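PDB 4Y9J: protein ACDH-11, isoform b from Caenorhabditis elegans, which belongs to the acyl-CoA dehydrogenase family of flavoproteins and binds flavin-adenine dinucleotide. Local coordinates for residues Y426-G431 with L435-Q440. Numbering follows the deposited sequence.
With FAD (flavin-adenine dinucleotide), chain C.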
loop_
_atom_site.group_PDB
_atom_site.type_symbol
_atom_site.label_atom_id
_atom_site.label_comp_id
_atom_site.label_asym_id
_atom_site.label_seq_id
_atom_site.Cartn_x
_atom_site.Cartn_y
_atom_site.Cartn_z
ATOM N N TYR B 426 18.107 -11.260 8.229
ATOM C CA TYR B 426 16.794 -10.883 8.706
ATOM C C TYR B 426 16.139 -9.760 7.843
ATOM O O TYR B 426 15.005 -9.292 8.126
ATOM C CB TYR B 426 16.982 -10.381 10.180
ATOM C CG TYR B 426 15.773 -10.315 11.011
ATOM C CD1 TYR B 426 15.205 -11.484 11.506
ATOM C CD2 TYR B 426 15.274 -9.115 11.468
ATOM C CE1 TYR B 426 14.098 -11.478 12.327
ATOM C CE2 TYR B 426 14.220 -9.075 12.327
ATOM C CZ TYR B 426 13.594 -10.234 12.764
ATOM O OH TYR B 426 12.489 -10.244 13.558
ATOM N N MET B 427 16.851 -9.328 6.809
ATOM C CA MET B 427 16.409 -8.236 5.930
ATOM C C MET B 427 15.666 -8.761 4.702
ATOM O O MET B 427 16.253 -9.497 3.913
ATOM C CB MET B 427 17.548 -7.338 5.503
ATOM C CG MET B 427 18.372 -6.706 6.619
ATOM S SD MET B 427 17.396 -5.558 7.633
ATOM C CE MET B 427 16.902 -6.560 9.062
ATOM N N GLU B 428 14.371 -8.445 4.592
ATOM C CA GLU B 428 13.513 -8.923 3.529
ATOM C C GLU B 428 14.059 -8.581 2.148
ATOM O O GLU B 428 13.860 -9.402 1.173
ATOM C CB GLU B 428 12.097 -8.386 3.659
ATOM C CG GLU B 428 11.326 -9.111 4.745
ATOM C CD GLU B 428 10.858 -10.524 4.378
ATOM O OE1 GLU B 428 10.973 -10.970 3.191
ATOM O OE2 GLU B 428 10.378 -11.230 5.302
ATOM N N ASP B 429 14.755 -7.465 2.031
ATOM C CA ASP B 429 15.159 -7.024 0.678
ATOM C C ASP B 429 16.378 -7.837 0.149
ATOM O O ASP B 429 16.657 -7.766 -1.026
ATOM C CB ASP B 429 15.295 -5.490 0.520
ATOM C CG ASP B 429 16.094 -4.833 1.616
ATOM O OD1 ASP B 429 16.134 -5.361 2.829
ATOM O OD2 ASP B 429 16.528 -3.698 1.260
ATOM N N THR B 430 17.011 -8.672 0.990
ATOM C CA THR B 430 17.980 -9.674 0.558
ATOM C C THR B 430 17.430 -10.933 -0.147
ATOM O O THR B 430 18.191 -11.660 -0.837
ATOM C CB THR B 430 18.819 -10.198 1.692
ATOM O OG1 THR B 430 18.055 -11.041 2.576
ATOM C CG2 THR B 430 19.549 -9.105 2.396
ATOM N N GLY B 431 16.128 -11.185 -0.017
ATOM C CA GLY B 431 15.517 -12.427 -0.447
ATOM C C GLY B 431 15.680 -13.597 0.508
ATOM O O GLY B 431 15.049 -14.640 0.308
ATOM N N LEU B 435 12.975 -17.538 2.232
ATOM C CA LEU B 435 13.296 -18.939 2.379
ATOM C C LEU B 435 12.763 -19.461 3.685
ATOM O O LEU B 435 12.211 -20.584 3.715
ATOM C CB LEU B 435 14.806 -19.198 2.295
ATOM C CG LEU B 435 15.438 -18.802 0.952
ATOM C CD1 LEU B 435 16.932 -18.871 1.120
ATOM C CD2 LEU B 435 14.948 -19.753 -0.134
ATOM N N LEU B 436 12.868 -18.691 4.770
ATOM C CA LEU B 436 12.377 -19.155 6.077
ATOM C C LEU B 436 10.827 -19.155 6.138
ATOM O O LEU B 436 10.193 -20.149 6.566
ATOM C CB LEU B 436 12.890 -18.268 7.198
ATOM C CG LEU B 436 12.474 -18.623 8.596
ATOM C CD1 LEU B 436 13.069 -19.927 9.066
ATOM C CD2 LEU B 436 12.864 -17.507 9.525
ATOM N N ARG B 437 10.216 -18.040 5.708
ATOM C CA ARG B 437 8.763 -17.876 5.747
ATOM C C ARG B 437 8.077 -19.006 4.900
ATOM O O ARG B 437 7.067 -19.601 5.316
ATOM C CB ARG B 437 8.386 -16.469 5.286
ATOM C CG ARG B 437 8.860 -15.377 6.296
ATOM C CD ARG B 437 8.221 -14.061 5.968
ATOM N NE ARG B 437 8.761 -13.477 4.776
ATOM C CZ ARG B 437 8.267 -13.550 3.565
ATOM N NH1 ARG B 437 7.112 -14.154 3.315
ATOM N NH2 ARG B 437 8.914 -12.905 2.595
ATOM N N ASP B 438 8.607 -19.233 3.718
ATOM C CA ASP B 438 8.156 -20.271 2.808
ATOM C C ASP B 438 8.402 -21.718 3.316
ATOM O O ASP B 438 7.504 -22.555 3.269
ATOM C CB ASP B 438 8.693 -20.046 1.385
ATOM C CG ASP B 438 8.103 -18.728 0.691
ATOM O OD1 ASP B 438 7.280 -17.944 1.297
ATOM O OD2 ASP B 438 8.450 -18.463 -0.530
ATOM N N ALA B 439 9.591 -21.973 3.858
ATOM C CA ALA B 439 9.918 -23.279 4.426
ATOM C C ALA B 439 8.940 -23.646 5.560
ATOM O O ALA B 439 8.641 -24.814 5.753
ATOM C CB ALA B 439 11.354 -23.279 4.968
ATOM N N GLN B 440 8.423 -22.648 6.285
ATOM C CA GLN B 440 7.458 -22.860 7.348
ATOM C C GLN B 440 6.105 -23.413 6.870
ATOM O O GLN B 440 5.357 -23.969 7.664
ATOM C CB GLN B 440 7.335 -21.590 8.215
ATOM C CG GLN B 440 6.292 -21.597 9.301
ATOM C CD GLN B 440 6.617 -22.627 10.397
ATOM O OE1 GLN B 440 6.123 -23.798 10.343
ATOM N NE2 GLN B 440 7.462 -22.274 11.279
HETATM P PA FAD C . 28.125 -10.620 10.887
HETATM O O1A FAD C . 29.175 -10.547 12.048
HETATM O O2A FAD C . 28.593 -10.133 9.506
HETATM O O5B FAD C . 27.655 -12.154 10.554
HETATM C C5B FAD C . 27.238 -12.989 11.607
HETATM C C4B FAD C . 27.700 -14.367 11.231
HETATM O O4B FAD C . 29.140 -14.280 11.337
HETATM C C3B FAD C . 27.162 -15.368 12.245
HETATM O O3B FAD C . 27.100 -16.724 11.736
HETATM C C2B FAD C . 28.208 -15.249 13.357
HETATM O O2B FAD C . 28.327 -16.432 14.122
HETATM C C1B FAD C . 29.447 -15.157 12.468
HETATM N N9A FAD C . 30.617 -14.714 13.243
HETATM C C8A FAD C . 30.929 -13.407 13.540
HETATM N N7A FAD C . 32.126 -13.406 14.257
HETATM C C5A FAD C . 32.556 -14.733 14.382
HETATM C C6A FAD C . 33.698 -15.442 14.987
HETATM N N6A FAD C . 34.606 -14.664 15.599
HETATM N N1A FAD C . 33.780 -16.788 14.883
HETATM C C2A FAD C . 32.861 -17.557 14.271
HETATM N N3A FAD C . 31.781 -16.971 13.698
HETATM C C4A FAD C . 31.567 -15.610 13.725
HETATM N N1 FAD C . 22.950 -2.881 16.087
HETATM C C2 FAD C . 23.131 -1.743 16.776
HETATM O O2 FAD C . 24.274 -1.449 17.106
HETATM N N3 FAD C . 22.113 -0.983 17.174
HETATM C C4 FAD C . 20.858 -1.226 16.845
HETATM O O4 FAD C . 19.908 -0.486 17.153
HETATM C C4X FAD C . 20.558 -2.453 16.058
HETATM N N5 FAD C . 19.308 -2.779 15.613
HETATM C C5X FAD C . 19.068 -3.953 14.943
HETATM C C6 FAD C . 17.789 -4.324 14.509
HETATM C C7 FAD C . 17.611 -5.538 13.807
HETATM C C7M FAD C . 16.248 -5.951 13.395
HETATM C C8 FAD C . 18.767 -6.386 13.508
HETATM C C8M FAD C . 18.593 -7.704 12.745
HETATM C C9 FAD C . 20.037 -6.029 13.918
HETATM C C9A FAD C . 20.238 -4.837 14.614
HETATM N N10 FAD C . 21.489 -4.436 14.983
HETATM C C10 FAD C . 21.718 -3.265 15.705
HETATM C "C1'" FAD C . 22.624 -5.248 14.559
HETATM C "C2'" FAD C . 22.990 -6.524 15.269
HETATM O "O2'" FAD C . 23.532 -6.253 16.587
HETATM C "C3'" FAD C . 23.915 -7.219 14.264
HETATM O "O3'" FAD C . 23.166 -7.777 13.177
HETATM C "C4'" FAD C . 24.537 -8.378 14.985
HETATM O "O4'" FAD C . 25.427 -7.810 15.975
HETATM C "C5'" FAD C . 25.216 -9.292 13.950
HETATM O "O5'" FAD C . 26.263 -8.541 13.320
HETATM P P FAD C . 26.298 -8.439 11.676
HETATM O O1P FAD C . 24.912 -8.083 11.187
HETATM O O2P FAD C . 27.455 -7.490 11.338
HETATM O O3P FAD C . 26.654 -9.978 11.306
#
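Glu428 and Arg437 join the loop 426-431 to the helix that follows it through a two-pronged salt bridge. Arg437 presents the side of its guanidinium carrying NE: NE donates to Glu428 OE2 at 2.8 Å, and NH2 of Arg437 to OE1 of Glu428 at 2.9 Å. The second bond is the straighter, 163° at the hydrogen against 145°. Both oxygens are met on their syn side, yet the carboxylate and guanidinium planes stand 44° apart, a twisted pairing rather than a coplanar one. The two chains approach from opposite directions; a bend at chi2 helps bring the Glu428 carboxylate nearer to helix 432-439 than its CB direction would suggest, while Arg437, its CB already directed toward the loop, bends at chi3. Gly431 makes only a backbone contact, its O lying 4.0 Å from Leu435 N, too long for a hydrogen bond. Within the loop, Met427 O accepts from both N and OG1 of Thr430, which ties down the short 3-10 turn bearing Glu428. Tyr426, beside the flavin, places CD2 3.8 Å from FAD C8M. Two carboxylates around this buried guanidinium should favour its positive charge; that of Glu428 ties the flavin-lining loop to helix 432-439, and that of Glu73 adds helix 44-74.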